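Local coordinates for CRISPR-associated protein CasA/Cse1 (Thermus thermophilus, PDB 4AN8), which serves as a subunit of the Cascade ribonucleoprotein complex in CRISPR adaptive immunity and probably takes part in the selection of foreign DNA, at residues L56-L61 and P189-P194; N206-T211 and V318-E323; Q397-A402 and N425-E430; A464-W469 and R495-L500. All blocks are in the same frame, centred on the assembly; numbering follows the deposited sequence.

Contact 1 of 4, residues L56-L61 and P189-P194; sequences LHRLLL and PALFLP
H57, on helix 50-67, lays the face of its imidazole over the side chain of L193 on strand 191-195, and this is the tight end of the contact. L193 CD2 stands 3.9 Å from the centroid of the H57 ring and 18° off its normal, a CH-pi contact displaced a little toward the rim at H57 CE1. The other branch takes the ring's root, with L193 CD1 3.8 Å from H57 CG, so the two methyls of the fork share one imidazole. With CG of L193 anti to the backbone N (chi1 -179°), the fork reaches out to the ring, and the two side chains cross at about a right angle. H57 ND1 is tied back by a hydrogen bond to E53 O, one turn earlier, which limits rotation of the ring. Toward L191 the fit is looser: R58 CD comes no closer than 4.3 Å to L191 CD1, and the methyl meets the guanidinium obliquely. The charge of R58 is engaged elsewhere, in a salt bridge with D279. All four residues are buried. L191 and L193 both turn toward the helix while F192 between them does not, the alternation of an outer strand of an antiparallel sheet with one face packed against a helix.

Contact 2 of 4, residues N206-T211 and V318-E323; sequences NLVPYT and VAATLE
A320, the first residue of helix 320-333, meets V208 methyl to methyl, with A320 CB 4.0 Å from V208 CG1. The second branch of the valine reaches the helix backbone instead, V208 CG2 lying 3.7 Å from A320 O. V208 holds CG1 anti to its own N (chi1 179°), which sends one methyl to each of these places. Next comes T321, whose CA is also 3.7 Å from V208 CG2. Its own methyl takes the other partner: T321 CG2 is 3.4 Å from N206 OD1, a carbon-oxygen contact and no hydrogen bond. The amide oxygen of N206 is buried here and has no polar partner in the model, whereas N206 ND2 is bonded to P194 O and T202 O. With chi1 at 59° T321 OG1 sits between its own N and carbonyl carbon and bonds to F192 O. At E323 the backbone N closes the first helical turn onto A319 O at 2.9 Å. The loop bends at L207 in an inverse gamma turn, which brings V208 round to the helix start. The contact thus fits the end of helix 199-206 against the beginning of helix 320-333, with strand 191-195 beside both and helix 50-67 behind L207.

Contact 3 of 4, residues Q397-A402 and N425-E430; sequences QEVAKA and NSLPLE
A400 and L427 mark the closest approach of the backbones, their CA atoms 8.4 Å apart, where L427 leaves the helical conformation at the end of helix 417-426 (psi 134°) and P428 takes the N-cap position of helix 429-446. At that break L427 is turned inward onto helix 372-403. The leucine uses a single methyl: L427 CD1 rests 3.8 Å from V399 CG1 and 4.1 Å from V399 CB, the two side chains running across each other at a slant. V399 has CG1 anti to its backbone N (chi1 162°), the branch that faces the leucine. Its side chain is covered further by L476 and A485 of the last two helices. A400 adds little, its backbone N lying 4.4 Å from L427 CD1, and its CB also packs on L423 and A424. The charged side chains of E398 and K401, on another flank of the same helix, have no part in gripping L427. Between the two segments there is no hydrogen bond and no charge pair. Here the turn between the two helices is held to the long helix by dispersion and the exclusion of water from a few buried methyls, a non-directional hold that depends on shape.

Contact 4 of 4, residues A464-W469 and R495-L500; sequences AALEAW and RLLGEL
L497 puts its two methyls against two consecutive residues of helix 453-476, and almost the whole contact is this one side chain. L497 CD2 lies 4.1 Å from A465 CB, while L497 CD1 comes 4.3 Å from L466 CG. The short alanine makes room for the fork, and the longer leucine borders it. The conformation of L497 is unusual: chi1 is -92° and chi2 is -95°, both well away from a staggered arrangement. CG is swung from the position anti to the carbonyl carbon toward the alpha hydrogen, and the fork lies toward helix 453-476. At this resolution such torsions may reflect either a real compromise with the neighbours or some uncertainty in a partly exposed side chain. L466 is regular by comparison. Its CB leaves the helix across the line to L497, but with CG beside the backbone N (chi1 -80°) the end of the chain comes closer. A465 is buried, with L388 and F493 also against it; L466 lies at the outside. One turn on, W469 stacks on F493, and a polar bond between these helices runs from W469 NE1 to E490 OE1. L497 also touches R462, and L500, the last modelled residue, packs on R458 and R462. The helices run antiparallel, joined by a short connection as a helical hairpin. With only aliphatic carbons meeting, and none of them closely, the contact is purely apolar and rather loose, contributing modest dispersion near the C-terminal end of helix 483-499.

Overall arrangement
From the N terminus, contact 1 closes a long loop of 127 residues, bringing helix 50-67 to strand 191-195. Contact 2 opens just after it and closes over 106 residues, joining the end of helix 199-206 to helix 320-333. The two touch directly through strand 191-195, where L193 CD1 packs on N206 OD1 and P194 on T321. Contacts 3 and 4 follow, short closures of 22 and 25 residues among the successive helices of the C-terminal helical bundle, and L429 packs on A468 and W469 between them. All four loops lie in series; none nests or crosses. The bundle contacts stand apart, their centres 39 to 44 Å from those of the first pair.

Contact 1 of 4, residues L56-L61 and P189-P194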
loop_
_atom_site.group_PDB
_atom_site.type_symbol
_atom_site.label_atom_id
_atom_site.label_comp_id
_atom_site.label_asym_id
_atom_site.label_seq_id
_atom_site.Cartn_x
_atom_site.Cartn_y
_atom_site.Cartn_z
ATOM N N LEU A 56 -10.345 2.996 0.219
ATOM C CA LEU A 56 -11.492 3.168 1.104
ATOM C C LEU A 56 -11.067 3.834 2.425
ATOM O O LEU A 56 -11.728 4.777 2.885
ATOM C CB LEU A 56 -12.236 1.852 1.331
ATOM C CG LEU A 56 -12.919 1.232 0.098
ATOM C CD1 LEU A 56 -13.359 -0.233 0.333
ATOM C CD2 LEU A 56 -14.076 2.069 -0.343
ATOM N N HIS A 57 -9.944 3.398 2.998
ATOM C CA HIS A 57 -9.394 4.075 4.175
ATOM C C HIS A 57 -9.008 5.514 3.879
ATOM O O HIS A 57 -9.241 6.382 4.717
ATOM C CB HIS A 57 -8.152 3.370 4.721
ATOM C CG HIS A 57 -8.450 2.099 5.431
ATOM N ND1 HIS A 57 -8.427 0.874 4.798
ATOM C CD2 HIS A 57 -8.811 1.856 6.713
ATOM C CE1 HIS A 57 -8.749 -0.070 5.666
ATOM N NE2 HIS A 57 -8.975 0.499 6.835
ATOM N N ARG A 58 -8.404 5.769 2.716
ATOM C CA ARG A 58 -7.931 7.135 2.402
ATOM C C ARG A 58 -9.086 8.121 2.198
ATOM O O ARG A 58 -8.996 9.268 2.615
ATOM C CB ARG A 58 -6.960 7.163 1.208
ATOM C CG ARG A 58 -5.679 6.351 1.445
ATOM C CD ARG A 58 -4.982 5.907 0.134
ATOM N NE ARG A 58 -4.480 7.054 -0.627
ATOM C CZ ARG A 58 -3.357 7.707 -0.339
ATOM N NH1 ARG A 58 -2.625 7.326 0.694
ATOM N NH2 ARG A 58 -2.974 8.750 -1.076
ATOM N N LEU A 59 -10.163 7.666 1.569
ATOM C CA LEU A 59 -11.381 8.461 1.474
ATOM C C LEU A 59 -11.980 8.771 2.878
ATOM O O LEU A 59 -12.306 9.923 3.189
ATOM C CB LEU A 59 -12.394 7.764 0.581
ATOM C CG LEU A 59 -13.736 8.495 0.423
ATOM C CD1 LEU A 59 -13.527 9.922 -0.098
ATOM C CD2 LEU A 59 -14.707 7.713 -0.509
ATOM N N LEU A 60 -12.094 7.753 3.733
ATOM C CA LEU A 60 -12.614 7.970 5.080
ATOM C C LEU A 60 -11.744 8.961 5.854
ATOM O O LEU A 60 -12.266 9.854 6.525
ATOM C CB LEU A 60 -12.718 6.660 5.876
ATOM C CG LEU A 60 -13.762 5.689 5.314
ATOM C CD1 LEU A 60 -13.846 4.456 6.177
ATOM C CD2 LEU A 60 -15.125 6.367 5.162
ATOM N N LEU A 61 -10.424 8.776 5.774
ATOM C CA LEU A 61 -9.475 9.686 6.412
ATOM C C LEU A 61 -9.598 11.126 5.888
ATOM O O LEU A 61 -9.511 12.074 6.658
ATOM C CB LEU A 61 -8.051 9.189 6.219
ATOM C CG LEU A 61 -7.782 7.880 6.960
ATOM C CD1 LEU A 61 -6.556 7.144 6.336
ATOM C CD2 LEU A 61 -7.583 8.151 8.451
ATOM N N PRO A 189 4.057 3.626 -4.942
ATOM C CA PRO A 189 4.662 3.331 -3.647
ATOM C C PRO A 189 3.868 2.313 -2.885
ATOM O O PRO A 189 2.670 2.138 -3.130
ATOM C CB PRO A 189 4.608 4.678 -2.910
ATOM C CG PRO A 189 3.456 5.390 -3.545
ATOM C CD PRO A 189 3.413 4.949 -4.974
ATOM N N ALA A 190 4.544 1.663 -1.956
ATOM C CA ALA A 190 3.901 0.769 -1.017
ATOM C C ALA A 190 3.221 1.615 0.050
ATOM O O ALA A 190 3.807 2.564 0.541
ATOM C CB ALA A 190 4.952 -0.123 -0.391
ATOM N N LEU A 191 1.989 1.284 0.408
ATOM C CA LEU A 191 1.273 2.076 1.413
ATOM C C LEU A 191 1.298 1.420 2.799
ATOM O O LEU A 191 0.962 0.236 2.933
ATOM C CB LEU A 191 -0.169 2.306 0.969
ATOM C CG LEU A 191 -0.261 3.013 -0.396
ATOM C CD1 LEU A 191 -1.736 3.239 -0.778
ATOM C CD2 LEU A 191 0.516 4.343 -0.393
ATOM N N PHE A 192 1.694 2.190 3.813
ATOM C CA PHE A 192 1.699 1.702 5.193
ATOM C C PHE A 192 0.387 2.005 5.902
ATOM O O PHE A 192 0.017 3.177 6.102
ATOM C CB PHE A 192 2.877 2.264 5.988
ATOM C CG PHE A 192 4.201 1.759 5.516
ATOM C CD1 PHE A 192 4.745 2.213 4.325
ATOM C CD2 PHE A 192 4.900 0.810 6.248
ATOM C CE1 PHE A 192 5.969 1.750 3.882
ATOM C CE2 PHE A 192 6.135 0.327 5.802
ATOM C CZ PHE A 192 6.671 0.800 4.622
ATOM N N LEU A 193 -0.308 0.942 6.287
ATOM C CA LEU A 193 -1.591 1.091 6.959
ATOM C C LEU A 193 -1.643 0.344 8.279
ATOM O O LEU A 193 -2.057 -0.809 8.327
ATOM C CB LEU A 193 -2.728 0.608 6.049
ATOM C CG LEU A 193 -4.113 0.750 6.669
ATOM C CD1 LEU A 193 -4.704 2.123 6.316
ATOM C CD2 LEU A 193 -5.031 -0.391 6.232
ATOM N N PRO A 194 -1.212 0.993 9.366
ATOM C CA PRO A 194 -1.355 0.378 10.684
ATOM C C PRO A 194 -2.816 0.019 10.932
ATOM O O PRO A 194 -3.726 0.709 10.458
ATOM C CB PRO A 194 -0.926 1.485 11.635
ATOM C CG PRO A 194 0.006 2.298 10.835
ATOM C CD PRO A 194 -0.558 2.306 9.440
#

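Contact 2 of 4, residues N206-T211 and V318-E323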
loop_
_atom_site.group_PDB
_atom_site.type_symbol
_atom_site.label_atom_id
_atom_site.label_comp_id
_atom_site.label_asym_id
_atom_site.label_seq_id
_atom_site.Cartn_x
_atom_site.Cartn_y
_atom_site.Cartn_z
ATOM N N ASN A 206 -4.215 5.825 11.785
ATOM C CA ASN A 206 -3.776 6.460 10.538
ATOM C C ASN A 206 -4.090 7.950 10.502
ATOM O O ASN A 206 -3.786 8.617 9.510
ATOM C CB ASN A 206 -4.402 5.773 9.315
ATOM C CG ASN A 206 -3.792 4.412 9.038
ATOM O OD1 ASN A 206 -2.832 4.303 8.281
ATOM N ND2 ASN A 206 -4.330 3.370 9.681
ATOM N N LEU A 207 -4.684 8.462 11.586
ATOM C CA LEU A 207 -5.032 9.885 11.656
ATOM C C LEU A 207 -3.884 10.733 12.156
ATOM O O LEU A 207 -3.909 11.223 13.281
ATOM C CB LEU A 207 -6.253 10.139 12.537
ATOM C CG LEU A 207 -7.629 9.945 11.918
ATOM C CD1 LEU A 207 -8.682 10.161 12.994
ATOM C CD2 LEU A 207 -7.836 10.913 10.777
ATOM N N VAL A 208 -2.892 10.916 11.292
ATOM C CA VAL A 208 -1.710 11.710 11.574
ATOM C C VAL A 208 -2.087 13.185 11.797
ATOM O O VAL A 208 -2.956 13.725 11.086
ATOM C CB VAL A 208 -0.718 11.557 10.401
ATOM C CG1 VAL A 208 0.572 12.403 10.616
ATOM C CG2 VAL A 208 -0.398 10.053 10.184
ATOM N N PRO A 209 -1.458 13.829 12.800
ATOM C CA PRO A 209 -1.783 15.226 13.130
ATOM C C PRO A 209 -1.845 16.060 11.884
ATOM O O PRO A 209 -0.958 15.980 11.030
ATOM C CB PRO A 209 -0.629 15.658 14.041
ATOM C CG PRO A 209 -0.346 14.345 14.838
ATOM C CD PRO A 209 -0.596 13.202 13.827
ATOM N N TYR A 210 -2.916 16.836 11.778
ATOM C CA TYR A 210 -3.243 17.532 10.552
ATOM C C TYR A 210 -3.715 18.937 10.862
ATOM O O TYR A 210 -4.398 19.142 11.861
ATOM C CB TYR A 210 -4.380 16.786 9.874
ATOM C CG TYR A 210 -4.986 17.462 8.652
ATOM C CD1 TYR A 210 -4.337 17.425 7.427
ATOM C CD2 TYR A 210 -6.234 18.086 8.722
ATOM C CE1 TYR A 210 -4.883 18.019 6.308
ATOM C CE2 TYR A 210 -6.799 18.679 7.605
ATOM C CZ TYR A 210 -6.118 18.638 6.397
ATOM O OH TYR A 210 -6.658 19.214 5.272
ATOM N N THR A 211 -3.328 19.885 10.012
ATOM C CA THR A 211 -3.959 21.200 9.939
ATOM C C THR A 211 -4.513 21.427 8.529
ATOM O O THR A 211 -3.868 21.064 7.553
ATOM C CB THR A 211 -2.977 22.331 10.296
ATOM O OG1 THR A 211 -1.711 22.065 9.685
ATOM C CG2 THR A 211 -2.782 22.407 11.786
ATOM N N VAL A 318 10.484 7.127 7.382
ATOM C CA VAL A 318 9.374 6.291 7.799
ATOM C C VAL A 318 8.053 6.901 7.320
ATOM O O VAL A 318 7.922 8.117 7.178
ATOM C CB VAL A 318 9.377 6.160 9.319
ATOM C CG1 VAL A 318 8.305 5.207 9.784
ATOM C CG2 VAL A 318 10.737 5.674 9.789
ATOM N N ALA A 319 7.077 6.065 7.016
ATOM C CA ALA A 319 5.759 6.596 6.686
ATOM C C ALA A 319 5.208 7.281 7.940
ATOM O O ALA A 319 5.360 6.745 9.058
ATOM C CB ALA A 319 4.825 5.462 6.240
ATOM N N ALA A 320 4.570 8.443 7.751
ATOM C CA ALA A 320 3.964 9.198 8.857
ATOM C C ALA A 320 2.899 8.388 9.620
ATOM O O ALA A 320 2.844 8.436 10.859
ATOM C CB ALA A 320 3.382 10.567 8.359
ATOM N N THR A 321 2.068 7.635 8.892
ATOM C CA THR A 321 1.099 6.759 9.553
ATOM C C THR A 321 1.781 5.799 10.510
ATOM O O THR A 321 1.274 5.533 11.594
ATOM C CB THR A 321 0.213 5.948 8.555
ATOM O OG1 THR A 321 1.042 5.129 7.694
ATOM C CG2 THR A 321 -0.686 6.902 7.710
ATOM N N LEU A 322 2.919 5.252 10.109
ATOM C CA LEU A 322 3.648 4.297 10.965
ATOM C C LEU A 322 4.305 5.033 12.144
ATOM O O LEU A 322 4.283 4.562 13.272
ATOM C CB LEU A 322 4.691 3.513 10.156
ATOM C CG LEU A 322 5.628 2.565 10.939
ATOM C CD1 LEU A 322 4.808 1.554 11.724
ATOM C CD2 LEU A 322 6.613 1.838 10.030
ATOM N N GLU A 323 4.854 6.208 11.891
ATOM C CA GLU A 323 5.396 7.010 12.986
ATOM C C GLU A 323 4.298 7.337 13.988
ATOM O O GLU A 323 4.493 7.211 15.190
ATOM C CB GLU A 323 6.066 8.284 12.475
ATOM C CG GLU A 323 6.840 9.042 13.541
ATOM C CD GLU A 323 7.659 10.209 12.975
ATOM O OE1 GLU A 323 7.451 10.580 11.798
ATOM O OE2 GLU A 323 8.518 10.757 13.703
#

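Contact 3 of 4, residues Q397-A402 and N425-E430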
loop_
_atom_site.group_PDB
_atom_site.type_symbol
_atom_site.label_atom_id
_atom_site.label_comp_id
_atom_site.label_asym_id
_atom_site.label_seq_id
_atom_site.Cartn_x
_atom_site.Cartn_y
_atom_site.Cartn_z
ATOM N N GLN A 397 25.921 -19.237 -8.080
ATOM C CA GLN A 397 26.679 -18.922 -9.292
ATOM C C GLN A 397 27.824 -19.918 -9.543
ATOM O O GLN A 397 28.016 -20.374 -10.674
ATOM C CB GLN A 397 27.239 -17.502 -9.221
ATOM C CG GLN A 397 26.274 -16.435 -9.669
ATOM C CD GLN A 397 26.614 -15.070 -9.103
ATOM O OE1 GLN A 397 27.640 -14.898 -8.436
ATOM N NE2 GLN A 397 25.753 -14.093 -9.353
ATOM N N GLU A 398 28.584 -20.244 -8.492
ATOM C CA GLU A 398 29.700 -21.181 -8.623
ATOM C C GLU A 398 29.205 -22.614 -8.934
ATOM O O GLU A 398 29.842 -23.353 -9.686
ATOM C CB GLU A 398 30.584 -21.163 -7.376
ATOM C CG GLU A 398 31.342 -19.865 -7.166
ATOM C CD GLU A 398 32.516 -19.690 -8.131
ATOM O OE1 GLU A 398 32.276 -19.403 -9.324
ATOM O OE2 GLU A 398 33.682 -19.831 -7.692
ATOM N N VAL A 399 28.071 -23.004 -8.362
ATOM C CA VAL A 399 27.481 -24.284 -8.720
ATOM C C VAL A 399 27.160 -24.316 -10.204
ATOM O O VAL A 399 27.621 -25.205 -10.921
ATOM C CB VAL A 399 26.225 -24.618 -7.894
ATOM C CG1 VAL A 399 25.411 -25.717 -8.585
ATOM C CG2 VAL A 399 26.631 -25.028 -6.483
ATOM N N ALA A 400 26.394 -23.333 -10.668
ATOM C CA ALA A 400 26.014 -23.278 -12.075
ATOM C C ALA A 400 27.230 -23.366 -12.995
ATOM O O ALA A 400 27.212 -24.092 -13.980
ATOM C CB ALA A 400 25.222 -22.026 -12.368
ATOM N N LYS A 401 28.290 -22.636 -12.669
ATOM C CA LYS A 401 29.491 -22.639 -13.501
ATOM C C LYS A 401 30.200 -23.995 -13.487
ATOM O O LYS A 401 30.695 -24.458 -14.521
ATOM C CB LYS A 401 30.458 -21.535 -13.067
ATOM C CG LYS A 401 29.889 -20.134 -13.219
ATOM C CD LYS A 401 30.805 -19.085 -12.612
ATOM C CE LYS A 401 32.120 -18.997 -13.371
ATOM N NZ LYS A 401 32.957 -17.853 -12.905
ATOM N N ALA A 402 30.250 -24.626 -12.319
ATOM C CA ALA A 402 30.867 -25.937 -12.194
ATOM C C ALA A 402 30.146 -26.953 -13.075
ATOM O O ALA A 402 30.771 -27.812 -13.694
ATOM C CB ALA A 402 30.862 -26.393 -10.745
ATOM N N ASN A 425 19.219 -19.942 -11.854
ATOM C CA ASN A 425 17.850 -19.559 -11.553
ATOM C C ASN A 425 17.015 -20.751 -11.106
ATOM O O ASN A 425 16.172 -20.621 -10.218
ATOM C CB ASN A 425 17.205 -18.875 -12.759
ATOM C CG ASN A 425 17.840 -17.533 -13.079
ATOM O OD1 ASN A 425 18.873 -17.171 -12.513
ATOM N ND2 ASN A 425 17.225 -16.790 -13.993
ATOM N N SER A 426 17.256 -21.911 -11.716
ATOM C CA SER A 426 16.481 -23.107 -11.396
ATOM C C SER A 426 16.873 -23.723 -10.052
ATOM O O SER A 426 16.080 -24.446 -9.444
ATOM C CB SER A 426 16.587 -24.149 -12.510
ATOM O OG SER A 426 17.789 -24.892 -12.418
ATOM N N LEU A 427 18.086 -23.434 -9.584
ATOM C CA LEU A 427 18.518 -23.925 -8.279
ATOM C C LEU A 427 17.626 -23.316 -7.211
ATOM O O LEU A 427 17.357 -22.124 -7.246
ATOM C CB LEU A 427 19.985 -23.561 -8.024
ATOM C CG LEU A 427 21.034 -24.128 -8.991
ATOM C CD1 LEU A 427 22.385 -23.464 -8.751
ATOM C CD2 LEU A 427 21.148 -25.645 -8.857
ATOM N N PRO A 428 17.151 -24.133 -6.266
ATOM C CA PRO A 428 16.245 -23.674 -5.203
ATOM C C PRO A 428 16.923 -22.917 -4.059
ATOM O O PRO A 428 16.271 -22.616 -3.062
ATOM C CB PRO A 428 15.679 -24.983 -4.648
ATOM C CG PRO A 428 16.756 -25.999 -4.923
ATOM C CD PRO A 428 17.364 -25.588 -6.230
ATOM N N LEU A 429 18.203 -22.597 -4.191
ATOM C CA LEU A 429 18.945 -22.092 -3.042
ATOM C C LEU A 429 18.461 -20.708 -2.532
ATOM O O LEU A 429 18.099 -20.558 -1.362
ATOM C CB LEU A 429 20.446 -22.089 -3.355
ATOM C CG LEU A 429 21.344 -21.726 -2.180
ATOM C CD1 LEU A 429 21.168 -22.753 -1.096
ATOM C CD2 LEU A 429 22.804 -21.640 -2.635
ATOM N N GLU A 430 18.450 -19.707 -3.407
ATOM C CA GLU A 430 18.126 -18.346 -2.982
ATOM C C GLU A 430 16.642 -18.195 -2.689
ATOM O O GLU A 430 16.252 -17.567 -1.701
ATOM C CB GLU A 430 18.538 -17.337 -4.046
ATOM C CG GLU A 430 20.027 -17.121 -4.187
ATOM C CD GLU A 430 20.335 -16.203 -5.351
ATOM O OE1 GLU A 430 20.194 -14.967 -5.187
ATOM O OE2 GLU A 430 20.678 -16.720 -6.440
#

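Contact 4 of 4, residues A464-W469 and R495-L500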
loop_
_atom_site.group_PDB
_atom_site.type_symbol
_atom_site.label_atom_id
_atom_site.label_comp_id
_atom_site.label_asym_id
_atom_site.label_seq_id
_atom_site.Cartn_x
_atom_site.Cartn_y
_atom_site.Cartn_z
ATOM N N ALA A 464 17.277 -21.412 7.715
ATOM C CA ALA A 464 16.889 -21.035 6.363
ATOM C C ALA A 464 17.950 -21.504 5.376
ATOM O O ALA A 464 17.634 -22.128 4.364
ATOM C CB ALA A 464 16.685 -19.514 6.261
ATOM N N ALA A 465 19.208 -21.178 5.669
ATOM C CA ALA A 465 20.328 -21.583 4.814
ATOM C C ALA A 465 20.447 -23.124 4.699
ATOM O O ALA A 465 20.501 -23.663 3.586
ATOM C CB ALA A 465 21.638 -20.968 5.318
ATOM N N LEU A 466 20.464 -23.807 5.846
ATOM C CA LEU A 466 20.507 -25.279 5.912
ATOM C C LEU A 466 19.379 -25.934 5.141
ATOM O O LEU A 466 19.605 -26.849 4.361
ATOM C CB LEU A 466 20.443 -25.762 7.359
ATOM C CG LEU A 466 21.747 -25.707 8.145
ATOM C CD1 LEU A 466 21.490 -25.896 9.634
ATOM C CD2 LEU A 466 22.711 -26.745 7.623
ATOM N N GLU A 467 18.161 -25.464 5.366
ATOM C CA GLU A 467 17.003 -25.965 4.643
ATOM C C GLU A 467 17.127 -25.746 3.135
ATOM O O GLU A 467 16.696 -26.576 2.345
ATOM C CB GLU A 467 15.734 -25.292 5.176
ATOM C CG GLU A 467 14.438 -25.854 4.627
ATOM C CD GLU A 467 13.221 -25.361 5.392
ATOM O OE1 GLU A 467 13.125 -24.140 5.652
ATOM O OE2 GLU A 467 12.363 -26.199 5.745
ATOM N N ALA A 468 17.711 -24.624 2.728
ATOM C CA ALA A 468 17.772 -24.305 1.301
ATOM C C ALA A 468 18.885 -25.078 0.597
ATOM O O ALA A 468 18.752 -25.469 -0.563
ATOM C CB ALA A 468 17.948 -22.799 1.089
ATOM N N TRP A 469 19.991 -25.280 1.297
ATOM C CA TRP A 469 21.092 -26.031 0.723
ATOM C C TRP A 469 20.708 -27.526 0.629
ATOM O O TRP A 469 20.938 -28.176 -0.403
ATOM C CB TRP A 469 22.387 -25.800 1.515
ATOM C CG TRP A 469 23.501 -26.684 1.063
ATOM C CD1 TRP A 469 24.078 -27.702 1.772
ATOM C CD2 TRP A 469 24.153 -26.657 -0.210
ATOM N NE1 TRP A 469 25.049 -28.302 1.018
ATOM C CE2 TRP A 469 25.117 -27.683 -0.204
ATOM C CE3 TRP A 469 24.019 -25.863 -1.355
ATOM C CZ2 TRP A 469 25.938 -27.939 -1.294
ATOM C CZ3 TRP A 469 24.835 -26.126 -2.445
ATOM C CH2 TRP A 469 25.785 -27.157 -2.403
ATOM N N ARG A 495 31.962 -23.069 4.562
ATOM C CA ARG A 495 32.543 -21.761 4.844
ATOM C C ARG A 495 31.480 -20.756 5.309
ATOM O O ARG A 495 31.616 -20.162 6.381
ATOM C CB ARG A 495 33.270 -21.210 3.615
ATOM C CG ARG A 495 34.777 -21.233 3.730
ATOM C CD ARG A 495 35.450 -20.592 2.526
ATOM N NE ARG A 495 35.117 -21.249 1.259
ATOM C CZ ARG A 495 35.608 -22.423 0.864
ATOM N NH1 ARG A 495 36.448 -23.097 1.644
ATOM N NH2 ARG A 495 35.248 -22.929 -0.309
ATOM N N LEU A 496 30.428 -20.572 4.504
ATOM C CA LEU A 496 29.376 -19.598 4.807
ATOM C C LEU A 496 28.785 -19.770 6.206
ATOM O O LEU A 496 28.685 -18.806 6.964
ATOM C CB LEU A 496 28.258 -19.634 3.760
ATOM C CG LEU A 496 28.489 -18.847 2.468
ATOM C CD1 LEU A 496 27.310 -19.007 1.530
ATOM C CD2 LEU A 496 28.722 -17.387 2.766
ATOM N N LEU A 497 28.394 -20.994 6.541
ATOM C CA LEU A 497 27.789 -21.274 7.839
ATOM C C LEU A 497 28.731 -20.949 8.988
ATOM O O LEU A 497 28.306 -20.439 10.021
ATOM C CB LEU A 497 27.361 -22.738 7.928
ATOM C CG LEU A 497 25.925 -23.033 7.513
ATOM C CD1 LEU A 497 25.040 -23.041 8.727
ATOM C CD2 LEU A 497 25.446 -21.990 6.522
ATOM N N GLY A 498 30.010 -21.256 8.807
ATOM C CA GLY A 498 30.990 -21.004 9.842
ATOM C C GLY A 498 30.945 -19.561 10.294
ATOM O O GLY A 498 30.848 -19.275 11.488
ATOM N N GLU A 499 31.001 -18.652 9.326
ATOM C CA GLU A 499 31.066 -17.226 9.609
ATOM C C GLU A 499 29.821 -16.723 10.330
ATOM O O GLU A 499 29.819 -15.634 10.900
ATOM C CB GLU A 499 31.280 -16.441 8.318
ATOM C CG GLU A 499 32.571 -16.781 7.610
ATOM C CD GLU A 499 32.867 -15.836 6.465
ATOM O OE1 GLU A 499 31.954 -15.079 6.069
ATOM O OE2 GLU A 499 34.013 -15.846 5.966
ATOM N N LEU A 500 28.764 -17.524 10.310
ATOM C CA LEU A 500 27.518 -17.134 10.950
ATOM C C LEU A 500 27.601 -17.292 12.471
ATOM O O LEU A 500 28.330 -18.145 12.988
ATOM C CB LEU A 500 26.348 -17.946 10.385
ATOM C CG LEU A 500 24.949 -17.419 10.708
ATOM C CD1 LEU A 500 24.645 -16.174 9.883
ATOM C CD2 LEU A 500 23.905 -18.491 10.466
#